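Local coordinates for protein bacteriophage virulence determinant (Salmonella enterica subsp. enterica serovar Typhimurium str. 14028S, PDB 6GGR) that probably acts as a zinc metalloprotease effector of the PipA family, which cleaves NF-kappaB subunits of the infected host cell, at residues B[19-24]-B[181-186]; B[148-153]-B[204-209]; B[12-17]-B[191-196]. All blocks are in the same frame, centred on the assembly; numbering follows the deposited sequence.

In the fold
The three contacts form a compact triangle on one chain, with centres 13 Å apart for contacts 1 and 2, 12 Å for contacts 1 and 3, and 13 Å for contacts 2 and 3. They touch through backbone and side-chain atoms: Tyr-208 N lies 2.9 Å from Pro-183 O, and Asn-192 ND2 lies 2.8 Å from Arg-205 O, both probable hydrogen bonds. Along the chain, contact 1 is nested inside the loop closed by contact 3. His-166, His-170 and Asp-177 bind zinc, although no metal is bound to this chain here. The side chain of Arg-205 is about 4 Å from that of His-166, and Gly-185 is about 6 Å from the side chain of Asp-177.

Contact 1: residues B[19-24]-B[181-186]; sequences QDNPSQ and SNPRGP
Asn-182, whose side-chain amide packs against Ser-23 and Asn-21, has its OD1 gripped twice by its own loop. Gly-185 N donates to Asn-182 OD1 at 2.8 Å with a nearly straight N-H...O angle of 167°, whereas Arg-184 N, 3.1 Å from that OD1, arrives from above the carbonyl plane. The bond from Arg-184 N closes an Asx turn, that from Gly-185 N completes an Asx motif, and the two fix the rotation of the amide. The other end of that amide faces residues 19-24: Asn-182 ND2 lies 3.2 Å from Ser-23 N, two donors side by side without a bond, and 3.4 Å from Asn-21 O. Asn-21 holds CG anti to its backbone N (chi1 -179°), which carries its amide to Ser-181 and Pro-183, with ND2 3.6 Å from Pro-183 CD; the Asn-21 and Asn-182 amide planes stand 71° apart. Asn-21 O lies at the edge of the Arg-184 guanidinium, near its plane, 2.8 Å from NH2, while NE forms a salt bridge with Glu-189. Ser-23 OG, 3.7 Å from Pro-186 CA, bonds to Glu-179 and sits at the N-cap of helix 24-30. The Glu-189 carboxylate thus ties both loops together: its negative charge probably helps balance the guanidinium, while its other oxygen accepts from Ser-23 N.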
ATOM      1  N   GLN B  19      10.650  19.857  12.848  1.00 82.49           N
ATOM      2  CA  GLN B  19      10.290  21.074  13.572  1.00 85.26           C
ATOM      3  C   GLN B  19       9.951  22.241  12.653  1.00 89.23           C
ATOM      4  O   GLN B  19       9.220  23.146  13.072  1.00 99.26           O
ATOM      5  CB  GLN B  19      11.423  21.477  14.521  1.00 84.53           C
ATOM      6  CG  GLN B  19      11.952  20.335  15.379  1.00 88.39           C
ATOM      7  CD  GLN B  19      12.057  20.700  16.850  1.00100.48           C
ATOM      8  OE1 GLN B  19      11.047  20.856  17.538  1.00100.50           O
ATOM      9  NE2 GLN B  19      13.284  20.837  17.340  1.00103.63           N
ATOM     10  N   ASP B  20      10.463  22.260  11.425  1.00 84.42           N
ATOM     11  CA  ASP B  20      10.046  23.256  10.441  1.00 88.21           C
ATOM     12  C   ASP B  20       8.852  22.677   9.687  1.00 98.19           C
ATOM     13  O   ASP B  20       8.990  21.719   8.920  1.00100.55           O
ATOM     14  CB  ASP B  20      11.197  23.635   9.508  1.00 90.23           C
ATOM     15  CG  ASP B  20      11.522  22.556   8.497  1.00 94.91           C
ATOM     16  OD1 ASP B  20      11.757  21.398   8.904  1.00 98.41           O
ATOM     17  OD2 ASP B  20      11.536  22.872   7.288  1.00 96.72           O
ATOM     18  N   ASN B  21       7.677  23.249   9.926  1.00105.58           N
ATOM     19  CA  ASN B  21       6.411  22.643   9.532  1.00 92.70           C
ATOM     20  C   ASN B  21       6.304  21.253  10.144  1.00 78.04           C
ATOM     21  O   ASN B  21       6.350  20.248   9.421  1.00 80.23           O
ATOM     22  CB  ASN B  21       6.263  22.549   8.015  1.00 83.70           C
ATOM     23  CG  ASN B  21       4.936  21.933   7.603  1.00 77.01           C
ATOM     24  OD1 ASN B  21       3.990  21.888   8.393  1.00 70.01           O
ATOM     25  ND2 ASN B  21       4.862  21.444   6.370  1.00 72.20           N
ATOM     26  N   PRO B  22       6.171  21.152  11.460  1.00 62.90           N
ATOM     27  CA  PRO B  22       5.891  19.856  12.074  1.00 58.90           C
ATOM     28  C   PRO B  22       4.436  19.472  11.862  1.00 60.07           C
ATOM     29  O   PRO B  22       3.574  20.311  11.595  1.00 73.21           O
ATOM     30  CB  PRO B  22       6.187  20.101  13.557  1.00 56.61           C
ATOM     31  CG  PRO B  22       5.817  21.525  13.750  1.00 60.62           C
ATOM     32  CD  PRO B  22       6.140  22.239  12.450  1.00 63.52           C
ATOM     33  N   SER B  23       4.173  18.179  11.984  1.00 54.26           N
ATOM     34  CA  SER B  23       2.796  17.720  11.927  1.00 68.59           C
ATOM     35  C   SER B  23       2.001  18.388  13.039  1.00 65.72           C
ATOM     36  O   SER B  23       2.455  18.463  14.184  1.00 75.28           O
ATOM     37  CB  SER B  23       2.729  16.199  12.064  1.00 65.31           C
ATOM     38  OG  SER B  23       1.390  15.761  12.212  1.00 52.67           O
ATOM     39  N   GLN B  24       0.811  18.878  12.704  1.00 64.42           N
ATOM     40  CA  GLN B  24      -0.064  19.475  13.706  1.00 65.78           C
ATOM     41  C   GLN B  24      -1.005  18.463  14.348  1.00 66.13           C
ATOM     42  O   GLN B  24      -1.538  18.735  15.430  1.00 70.72           O
ATOM     43  CB  GLN B  24      -0.878  20.615  13.082  1.00 71.26           C
ATOM     44  CG  GLN B  24      -0.041  21.822  12.661  1.00 85.31           C
ATOM     45  CD  GLN B  24       0.640  22.508  13.834  1.00 85.79           C
ATOM     46  OE1 GLN B  24       0.102  22.551  14.942  1.00 86.94           O
ATOM     47  NE2 GLN B  24       1.833  23.044  13.597  1.00 76.45           N
ATOM     48  N   SER B 181      -1.677  19.775   4.308  1.00 87.30           N
ATOM     49  CA  SER B 181      -0.584  20.737   4.429  1.00 83.89           C
ATOM     50  C   SER B 181       0.607  20.215   5.227  1.00 76.08           C
ATOM     51  O   SER B 181       1.432  21.011   5.686  1.00 73.20           O
ATOM     52  CB  SER B 181      -1.062  22.047   5.059  1.00 86.10           C
ATOM     53  OG  SER B 181      -1.177  21.915   6.466  1.00 90.68           O
ATOM     54  N   ASN B 182       0.719  18.901   5.430  1.00 66.96           N
ATOM     55  CA  ASN B 182       1.928  18.315   6.005  1.00 64.24           C
ATOM     56  C   ASN B 182       2.382  17.178   5.098  1.00 62.77           C
ATOM     57  O   ASN B 182       1.588  16.269   4.803  1.00 58.66           O
ATOM     58  CB  ASN B 182       1.705  17.802   7.433  1.00 64.03           C
ATOM     59  CG  ASN B 182       3.006  17.404   8.126  1.00 67.47           C
ATOM     60  OD1 ASN B 182       3.434  16.254   8.053  1.00 53.69           O
ATOM     61  ND2 ASN B 182       3.639  18.359   8.794  1.00 75.65           N
ATOM     62  N   PRO B 183       3.640  17.177   4.645  1.00 66.97           N
ATOM     63  CA  PRO B 183       4.076  16.153   3.679  1.00 54.79           C
ATOM     64  C   PRO B 183       4.266  14.766   4.276  1.00 47.30           C
ATOM     65  O   PRO B 183       4.407  13.803   3.509  1.00 46.89           O
ATOM     66  CB  PRO B 183       5.405  16.714   3.156  1.00 59.82           C
ATOM     67  CG  PRO B 183       5.920  17.545   4.280  1.00 63.22           C
ATOM     68  CD  PRO B 183       4.721  18.127   4.961  1.00 72.32           C
ATOM     69  N   ARG B 184       4.280  14.625   5.601  1.00 45.52           N
ATOM     70  CA  ARG B 184       4.534  13.346   6.255  1.00 42.23           C
ATOM     71  C   ARG B 184       3.310  12.777   6.957  1.00 44.21           C
ATOM     72  O   ARG B 184       3.030  11.581   6.838  1.00 44.09           O
ATOM     73  CB  ARG B 184       5.677  13.496   7.273  1.00 42.70           C
ATOM     74  CG  ARG B 184       7.029  13.832   6.661  1.00 50.33           C
ATOM     75  CD  ARG B 184       8.018  14.267   7.728  1.00 52.06           C
ATOM     76  NE  ARG B 184       7.594  15.500   8.388  1.00 51.41           N
ATOM     77  CZ  ARG B 184       7.908  16.725   7.979  1.00 60.01           C
ATOM     78  NH1 ARG B 184       8.661  16.905   6.901  1.00 56.90           N
ATOM     79  NH2 ARG B 184       7.471  17.782   8.654  1.00 73.71           N
ATOM     80  N   GLY B 185       2.578  13.599   7.705  1.00 47.55           N
ATOM     81  CA  GLY B 185       1.473  13.114   8.496  1.00 51.46           C
ATOM     82  C   GLY B 185       1.932  12.671   9.872  1.00 46.04           C
ATOM     83  O   GLY B 185       3.131  12.557  10.144  1.00 42.94           O
ATOM     84  N   PRO B 186       0.976  12.393  10.763  1.00 49.04           N
ATOM     85  CA  PRO B 186       1.342  12.084  12.156  1.00 54.87           C
ATOM     86  C   PRO B 186       2.028  10.738  12.337  1.00 52.12           C
ATOM     87  O   PRO B 186       2.880  10.606  13.223  1.00 41.00           O
ATOM     88  CB  PRO B 186      -0.009  12.122  12.882  1.00 60.10           C
ATOM     89  CG  PRO B 186      -1.006  11.777  11.831  1.00 45.92           C
ATOM     90  CD  PRO B 186      -0.480  12.367  10.552  1.00 46.37           C
TER

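Contact 2: residues B[148-153]-B[204-209]; sequences YYESND and PRIAYE
Pro-204 meets the other segment through its backbone: Ser-151 CB rests 3.4 Å from Pro-204 O, and a water accepting from Asn-152 N sits beside the same carbonyl. Next, Arg-205 runs its aliphatic chain obliquely across the Tyr-149 side chain. With CG anti to the backbone N (chi1 -177°) and every later bond extended, its CG reaches Tyr-149 CD1 at 3.5 Å, and its NE reaches Tyr-149 CB at 3.5 Å; ring and guanidinium planes differ by 44°. Farther out, Arg-205 NH2 donates to Tyr-208 O at 2.9 Å, in the carbonyl plane and on a lone pair, and bonds as well to the backbone of the chain of another protein in the assembly. Ile-206 N donates to Glu-150 O at 3.0 Å (N-H...O angle 147°), the direct hydrogen bond joining the two segments, which a CA-H...O contact from Arg-205 CA to the same oxygen accompanies. Beyond it, Ile-206 CD1 lies against the Asn-152 amide, 3.5 Å from its OD1. Ala-207 sets CB 3.7 Å from Glu-150 OE1, and its carbonyl and that of Tyr-208 lie within donating reach of a water that accepts from Glu-150 N and Arg-205 NE, a water-mediated link between the two backbones. Glu-209 O stands 3.2 Å from Glu-150 OE1, two acceptors that do not bond. The strand 148-149 pairs antiparallel with 156-157, and Tyr-149 additionally meets Phe-158 and makes a cation-pi contact with Arg-162; segment 204-209 thus lies between this hairpin and helix 186-197, on which Pro-204, Arg-205 and Tyr-208 pack, with helix 16-19 touching Pro-204.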
ATOM      1  N   TYR B 148      10.311   1.592  -1.008  1.00 27.84           N
ATOM      2  CA  TYR B 148      11.102   2.734  -0.624  1.00 35.56           C
ATOM      3  C   TYR B 148      10.358   3.915  -0.010  1.00 29.10           C
ATOM      4  O   TYR B 148       9.240   4.092  -0.231  1.00 25.30           O
ATOM      5  CB  TYR B 148      11.971   3.214  -1.848  1.00 27.70           C
ATOM      6  CG  TYR B 148      13.055   2.211  -2.303  1.00 25.20           C
ATOM      7  CD1 TYR B 148      12.755   1.175  -3.133  1.00 31.93           C
ATOM      8  CD2 TYR B 148      14.355   2.307  -1.873  1.00 25.96           C
ATOM      9  CE1 TYR B 148      13.669   0.299  -3.540  1.00 31.44           C
ATOM     10  CE2 TYR B 148      15.301   1.453  -2.265  1.00 29.73           C
ATOM     11  CZ  TYR B 148      14.978   0.434  -3.126  1.00 30.94           C
ATOM     12  OH  TYR B 148      15.903  -0.450  -3.492  1.00 34.71           O
ATOM     13  N   TYR B 149      11.057   4.651   0.821  1.00 26.86           N
ATOM     14  CA  TYR B 149      10.518   5.908   1.315  1.00 27.42           C
ATOM     15  C   TYR B 149      11.523   7.019   1.048  1.00 27.15           C
ATOM     16  O   TYR B 149      12.710   6.773   0.811  1.00 24.80           O
ATOM     17  CB  TYR B 149      10.167   5.833   2.815  1.00 31.65           C
ATOM     18  CG  TYR B 149      11.336   5.703   3.776  1.00 31.00           C
ATOM     19  CD1 TYR B 149      12.067   6.816   4.171  1.00 34.17           C
ATOM     20  CD2 TYR B 149      11.682   4.472   4.318  1.00 25.96           C
ATOM     21  CE1 TYR B 149      13.124   6.702   5.065  1.00 32.56           C
ATOM     22  CE2 TYR B 149      12.738   4.349   5.212  1.00 30.21           C
ATOM     23  CZ  TYR B 149      13.451   5.466   5.581  1.00 32.86           C
ATOM     24  OH  TYR B 149      14.497   5.334   6.466  1.00 28.58           O
ATOM     25  N   GLU B 150      11.036   8.253   1.077  1.00 29.11           N
ATOM     26  CA  GLU B 150      11.852   9.403   0.716  1.00 27.74           C
ATOM     27  C   GLU B 150      12.573   9.952   1.941  1.00 36.05           C
ATOM     28  O   GLU B 150      11.988  10.067   3.022  1.00 31.30           O
ATOM     29  CB  GLU B 150      10.988  10.490   0.084  1.00 31.88           C
ATOM     30  CG  GLU B 150      11.787  11.539  -0.671  1.00 46.94           C
ATOM     31  CD  GLU B 150      10.974  12.214  -1.759  1.00 62.29           C
ATOM     32  OE1 GLU B 150       9.801  12.559  -1.500  1.00 67.43           O
ATOM     33  OE2 GLU B 150      11.505  12.389  -2.875  1.00 66.56           O
ATOM     34  N   SER B 151      13.852  10.284   1.763  1.00 34.40           N
ATOM     35  CA  SER B 151      14.666  10.876   2.815  1.00 40.22           C
ATOM     36  C   SER B 151      15.600  11.903   2.195  1.00 42.69           C
ATOM     37  O   SER B 151      15.664  12.060   0.973  1.00 35.51           O
ATOM     38  CB  SER B 151      15.482   9.818   3.569  1.00 34.38           C
ATOM     39  OG  SER B 151      16.655   9.478   2.848  1.00 37.70           O
ATOM     40  N   ASN B 152      16.337  12.608   3.055  1.00 48.93           N
ATOM     41  CA  ASN B 152      17.323  13.568   2.574  1.00 47.32           C
ATOM     42  C   ASN B 152      18.546  12.882   1.982  1.00 43.01           C
ATOM     43  O   ASN B 152      19.305  13.525   1.249  1.00 47.14           O
ATOM     44  CB  ASN B 152      17.755  14.499   3.705  1.00 44.08           C
ATOM     45  CG  ASN B 152      16.638  15.411   4.170  1.00 44.84           C
ATOM     46  OD1 ASN B 152      15.835  15.887   3.367  1.00 49.22           O
ATOM     47  ND2 ASN B 152      16.584  15.665   5.473  1.00 45.20           N
ATOM     48  N   ASP B 153      18.758  11.603   2.289  1.00 41.85           N
ATOM     49  CA  ASP B 153      19.868  10.833   1.745  1.00 46.61           C
ATOM     50  C   ASP B 153      19.458  10.009   0.534  1.00 44.53           C
ATOM     51  O   ASP B 153      20.161   9.061   0.170  1.00 43.89           O
ATOM     52  CB  ASP B 153      20.453   9.913   2.819  1.00 45.96           C
ATOM     53  CG  ASP B 153      21.047  10.676   3.981  1.00 46.96           C
ATOM     54  OD1 ASP B 153      21.412  11.856   3.804  1.00 60.25           O
ATOM     55  OD2 ASP B 153      21.146  10.083   5.075  1.00 45.69           O
ATOM     56  N   PRO B 204      15.537   9.621   8.673  1.00 36.82           N
ATOM     57  CA  PRO B 204      14.098   9.840   8.854  1.00 31.37           C
ATOM     58  C   PRO B 204      13.391  10.084   7.530  1.00 34.85           C
ATOM     59  O   PRO B 204      13.974  10.567   6.557  1.00 35.82           O
ATOM     60  CB  PRO B 204      14.030  11.069   9.766  1.00 37.62           C
ATOM     61  CG  PRO B 204      15.343  11.733   9.626  1.00 48.84           C
ATOM     62  CD  PRO B 204      16.343  10.668   9.320  1.00 40.49           C
ATOM     63  N   ARG B 205      12.108   9.741   7.513  1.00 31.22           N
ATOM     64  CA  ARG B 205      11.284   9.822   6.314  1.00 36.80           C
ATOM     65  C   ARG B 205      10.730  11.234   6.194  1.00 38.07           C
ATOM     66  O   ARG B 205       9.900  11.653   7.005  1.00 33.25           O
ATOM     67  CB  ARG B 205      10.166   8.789   6.394  1.00 38.04           C
ATOM     68  CG  ARG B 205       9.259   8.707   5.185  1.00 38.46           C
ATOM     69  CD  ARG B 205       8.210   7.644   5.436  1.00 35.15           C
ATOM     70  NE  ARG B 205       7.362   7.378   4.282  1.00 31.36           N
ATOM     71  CZ  ARG B 205       6.349   6.519   4.299  1.00 32.11           C
ATOM     72  NH1 ARG B 205       6.064   5.844   5.412  1.00 30.40           N
ATOM     73  NH2 ARG B 205       5.621   6.330   3.206  1.00 35.94           N
ATOM     74  N   ILE B 206      11.177  11.969   5.170  1.00 37.50           N
ATOM     75  CA  ILE B 206      10.825  13.379   5.032  1.00 36.55           C
ATOM     76  C   ILE B 206       9.490  13.593   4.338  1.00 41.87           C
ATOM     77  O   ILE B 206       8.942  14.703   4.406  1.00 41.78           O
ATOM     78  CB  ILE B 206      11.921  14.150   4.268  1.00 49.02           C
ATOM     79  CG1 ILE B 206      11.992  13.700   2.802  1.00 55.33           C
ATOM     80  CG2 ILE B 206      13.269  13.964   4.959  1.00 46.71           C
ATOM     81  CD1 ILE B 206      13.030  14.439   1.974  1.00 51.80           C
ATOM     82  N   ALA B 207       8.949  12.574   3.671  1.00 45.88           N
ATOM     83  CA  ALA B 207       7.676  12.702   2.976  1.00 47.76           C
ATOM     84  C   ALA B 207       7.030  11.330   2.877  1.00 43.87           C
ATOM     85  O   ALA B 207       7.718  10.308   2.798  1.00 39.72           O
ATOM     86  CB  ALA B 207       7.856  13.305   1.580  1.00 50.53           C
ATOM     87  N   TYR B 208       5.696  11.319   2.881  1.00 39.62           N
ATOM     88  CA  TYR B 208       4.974  10.058   2.752  1.00 51.93           C
ATOM     89  C   TYR B 208       5.043   9.529   1.322  1.00 44.47           C
ATOM     90  O   TYR B 208       5.283   8.336   1.110  1.00 43.82           O
ATOM     91  CB  TYR B 208       3.521  10.232   3.194  1.00 56.22           C
ATOM     92  CG  TYR B 208       2.731   8.945   3.187  1.00 52.56           C
ATOM     93  CD1 TYR B 208       2.832   8.039   4.235  1.00 43.40           C
ATOM     94  CD2 TYR B 208       1.882   8.633   2.131  1.00 55.16           C
ATOM     95  CE1 TYR B 208       2.115   6.861   4.234  1.00 46.48           C
ATOM     96  CE2 TYR B 208       1.158   7.457   2.121  1.00 48.83           C
ATOM     97  CZ  TYR B 208       1.278   6.575   3.176  1.00 51.87           C
ATOM     98  OH  TYR B 208       0.563   5.401   3.179  1.00 50.20           O
ATOM     99  N   GLU B 209       4.847  10.397   0.336  1.00 41.71           N
ATOM    100  CA  GLU B 209       4.944  10.026  -1.067  1.00 42.60           C
ATOM    101  C   GLU B 209       6.176  10.666  -1.693  1.00 51.48           C
ATOM    102  O   GLU B 209       6.749  11.620  -1.161  1.00 67.38           O
ATOM    103  CB  GLU B 209       3.679  10.439  -1.830  1.00 55.67           C
ATOM    104  CG  GLU B 209       2.650   9.312  -1.965  1.00 56.84           C
ATOM    105  CD  GLU B 209       1.220   9.767  -1.730  1.00 78.60           C
ATOM    106  OE1 GLU B 209       0.974  10.991  -1.684  1.00 88.13           O
ATOM    107  OE2 GLU B 209       0.338   8.893  -1.586  1.00 86.04           O
TER
HETATM  108  O   HOH W   1       7.271   5.884  -0.053  1.00 36.12           O
HETATM  109  O   HOH W   2       8.261   7.987   1.358  1.00 32.71           O
HETATM  110  O   HOH W   3      15.881  12.013   5.935  1.00 31.61           O

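Contact 3: residues B[12-17]-B[191-196]; sequences FPDLPE and TNIILK
Leu-15 fits tightly against one side of helix 191-196. Its CG lies 3.8 Å from Ile-193 CG1, the two side chains sliding past each other in opposite directions, and its CD1 presses on Asn-192 CB at 3.6 Å, crossing that side chain at about a right angle. Leu-15 holds CG beside its backbone N (chi1 -58°), which sends the branch onto the surface made by Asn-192, Ile-193 and Lys-196. The buried Asn-192 amide is held by Arg-162 at OD1 and His-18 at ND2. The flank of Asp-14 is polar: OD1 touches Ile-193 CD1 at 3.4 Å while accepting from Leu-15 N, which comes from 42° above the carboxylate plane, and from His-18; OD2 makes a salt bridge with Arg-26. Toward solvent the contact thins. Lys-196 touches through the start of its chain, CG 4.1 Å from Leu-15 CD1, before turning off to bond Ser-202 O, and exposed Pro-13 contributes little more than its carbonyl, 3.8 Å from Ile-193 CG2. The N-terminal arm crosses over helix 186-197. Helix 86-100 borders the contact, Thr-87 touching both Pro-13 and Ile-193, while Thr-191, Ile-194 and Leu-195 meet helix 160-173, bearing zinc-binding His-166 and His-170.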
ATOM      1  N   PHE B  12       7.900  17.404  24.075  1.00101.29           N
ATOM      2  CA  PHE B  12       8.274  16.033  23.727  1.00 77.91           C
ATOM      3  C   PHE B  12       9.348  16.023  22.665  1.00 58.94           C
ATOM      4  O   PHE B  12       9.354  16.867  21.808  1.00 54.59           O
ATOM      5  CB  PHE B  12       7.036  15.208  23.365  1.00 66.03           C
ATOM      6  CG  PHE B  12       6.094  15.017  24.542  1.00 72.40           C
ATOM      7  CD1 PHE B  12       6.594  14.584  25.761  1.00 75.46           C
ATOM      8  CD2 PHE B  12       4.747  15.279  24.465  1.00 72.10           C
ATOM      9  CE1 PHE B  12       5.767  14.399  26.835  1.00 67.06           C
ATOM     10  CE2 PHE B  12       3.934  15.091  25.547  1.00 70.52           C
ATOM     11  CZ  PHE B  12       4.450  14.657  26.727  1.00 66.09           C
ATOM     12  N   PRO B  13      10.287  15.099  22.771  1.00 47.91           N
ATOM     13  CA  PRO B  13      11.361  15.065  21.768  1.00 47.30           C
ATOM     14  C   PRO B  13      10.819  15.046  20.345  1.00 44.59           C
ATOM     15  O   PRO B  13       9.816  14.394  20.049  1.00 45.00           O
ATOM     16  CB  PRO B  13      12.128  13.778  22.102  1.00 51.58           C
ATOM     17  CG  PRO B  13      11.311  13.058  23.140  1.00 57.57           C
ATOM     18  CD  PRO B  13      10.438  14.052  23.792  1.00 48.66           C
ATOM     19  N   ASP B  14      11.499  15.781  19.462  1.00 43.81           N
ATOM     20  CA  ASP B  14      11.138  15.858  18.055  1.00 65.68           C
ATOM     21  C   ASP B  14      12.417  15.889  17.226  1.00 51.77           C
ATOM     22  O   ASP B  14      13.525  15.986  17.760  1.00 42.69           O
ATOM     23  CB  ASP B  14      10.267  17.089  17.773  1.00 69.20           C
ATOM     24  CG  ASP B  14       9.466  16.957  16.494  1.00 60.30           C
ATOM     25  OD1 ASP B  14       9.643  15.949  15.778  1.00 48.82           O
ATOM     26  OD2 ASP B  14       8.655  17.863  16.205  1.00 62.76           O
ATOM     27  N   LEU B  15      12.257  15.813  15.895  1.00 49.51           N
ATOM     28  CA  LEU B  15      13.397  15.722  14.995  1.00 43.71           C
ATOM     29  C   LEU B  15      13.616  17.030  14.243  1.00 48.06           C
ATOM     30  O   LEU B  15      12.655  17.747  13.944  1.00 51.84           O
ATOM     31  CB  LEU B  15      13.208  14.601  13.963  1.00 39.60           C
ATOM     32  CG  LEU B  15      12.991  13.183  14.486  1.00 42.13           C
ATOM     33  CD1 LEU B  15      13.218  12.196  13.360  1.00 35.25           C
ATOM     34  CD2 LEU B  15      13.895  12.859  15.666  1.00 43.91           C
ATOM     35  N   PRO B  16      14.864  17.362  13.897  1.00 52.69           N
ATOM     36  CA  PRO B  16      15.088  18.527  13.025  1.00 55.90           C
ATOM     37  C   PRO B  16      14.339  18.430  11.707  1.00 47.88           C
ATOM     38  O   PRO B  16      13.892  19.457  11.179  1.00 50.66           O
ATOM     39  CB  PRO B  16      16.608  18.523  12.808  1.00 56.08           C
ATOM     40  CG  PRO B  16      17.167  17.677  13.897  1.00 54.59           C
ATOM     41  CD  PRO B  16      16.121  16.674  14.239  1.00 48.78           C
ATOM     42  N   GLU B  17      14.193  17.223  11.155  1.00 56.66           N
ATOM     43  CA  GLU B  17      13.457  17.035   9.911  1.00 51.44           C
ATOM     44  C   GLU B  17      11.975  17.363  10.046  1.00 53.88           C
ATOM     45  O   GLU B  17      11.282  17.434   9.027  1.00 58.65           O
ATOM     46  CB  GLU B  17      13.625  15.591   9.418  1.00 43.69           C
ATOM     47  CG  GLU B  17      15.054  15.222   8.998  1.00 51.88           C
ATOM     48  CD  GLU B  17      15.956  14.865  10.178  1.00 56.25           C
ATOM     49  OE1 GLU B  17      15.506  14.987  11.336  1.00 51.46           O
ATOM     50  OE2 GLU B  17      17.117  14.460   9.947  1.00 50.81           O
ATOM     51  N   THR B 191       6.737   7.637  13.798  1.00 34.78           N
ATOM     52  CA  THR B 191       7.632   6.536  13.467  1.00 29.29           C
ATOM     53  C   THR B 191       9.077   7.015  13.383  1.00 26.51           C
ATOM     54  O   THR B 191       9.983   6.361  13.915  1.00 29.35           O
ATOM     55  CB  THR B 191       7.188   5.879  12.155  1.00 32.68           C
ATOM     56  OG1 THR B 191       5.846   5.394  12.299  1.00 29.56           O
ATOM     57  CG2 THR B 191       8.090   4.713  11.790  1.00 25.30           C
ATOM     58  N   ASN B 192       9.313   8.165  12.743  1.00 27.56           N
ATOM     59  CA  ASN B 192      10.668   8.708  12.675  1.00 28.59           C
ATOM     60  C   ASN B 192      11.255   8.901  14.068  1.00 27.38           C
ATOM     61  O   ASN B 192      12.412   8.547  14.324  1.00 27.45           O
ATOM     62  CB  ASN B 192      10.674  10.037  11.921  1.00 29.06           C
ATOM     63  CG  ASN B 192      10.509   9.870  10.420  1.00 33.21           C
ATOM     64  OD1 ASN B 192      10.641   8.773   9.877  1.00 28.15           O
ATOM     65  ND2 ASN B 192      10.241  10.975   9.737  1.00 30.99           N
ATOM     66  N   ILE B 193      10.473   9.485  14.980  1.00 34.41           N
ATOM     67  CA  ILE B 193      10.976   9.814  16.312  1.00 29.89           C
ATOM     68  C   ILE B 193      11.244   8.547  17.114  1.00 33.59           C
ATOM     69  O   ILE B 193      12.274   8.422  17.785  1.00 38.56           O
ATOM     70  CB  ILE B 193       9.980  10.728  17.043  1.00 31.15           C
ATOM     71  CG1 ILE B 193       9.821  12.048  16.285  1.00 33.03           C
ATOM     72  CG2 ILE B 193      10.442  10.982  18.483  1.00 33.98           C
ATOM     73  CD1 ILE B 193       8.636  12.881  16.741  1.00 37.84           C
ATOM     74  N   ILE B 194      10.301   7.604  17.081  1.00 31.87           N
ATOM     75  CA  ILE B 194      10.451   6.358  17.826  1.00 26.13           C
ATOM     76  C   ILE B 194      11.709   5.624  17.380  1.00 29.99           C
ATOM     77  O   ILE B 194      12.519   5.180  18.203  1.00 27.09           O
ATOM     78  CB  ILE B 194       9.193   5.489  17.651  1.00 36.43           C
ATOM     79  CG1 ILE B 194       7.993   6.179  18.301  1.00 30.11           C
ATOM     80  CG2 ILE B 194       9.397   4.096  18.252  1.00 34.94           C
ATOM     81  CD1 ILE B 194       6.658   5.568  17.925  1.00 34.08           C
ATOM     82  N   LEU B 195      11.895   5.492  16.065  1.00 32.32           N
ATOM     83  CA  LEU B 195      13.045   4.758  15.548  1.00 23.31           C
ATOM     84  C   LEU B 195      14.357   5.412  15.966  1.00 23.70           C
ATOM     85  O   LEU B 195      15.310   4.718  16.343  1.00 28.61           O
ATOM     86  CB  LEU B 195      12.961   4.657  14.026  1.00 23.31           C
ATOM     87  CG  LEU B 195      12.357   3.357  13.482  1.00 35.09           C
ATOM     88  CD1 LEU B 195      10.940   3.164  13.979  1.00 34.22           C
ATOM     89  CD2 LEU B 195      12.396   3.354  11.965  1.00 47.18           C
ATOM     90  N   LYS B 196      14.439   6.741  15.896  1.00 27.87           N
ATOM     91  CA  LYS B 196      15.650   7.410  16.368  1.00 37.27           C
ATOM     92  C   LYS B 196      15.843   7.203  17.863  1.00 38.22           C
ATOM     93  O   LYS B 196      16.975   7.038  18.332  1.00 27.50           O
ATOM     94  CB  LYS B 196      15.602   8.903  16.039  1.00 38.52           C
ATOM     95  CG  LYS B 196      15.828   9.231  14.567  1.00 35.67           C
ATOM     96  CD  LYS B 196      17.194   8.761  14.081  1.00 37.19           C
ATOM     97  CE  LYS B 196      17.475   9.241  12.664  1.00 38.49           C
ATOM     98  NZ  LYS B 196      18.709   8.622  12.092  1.00 44.79           N
TER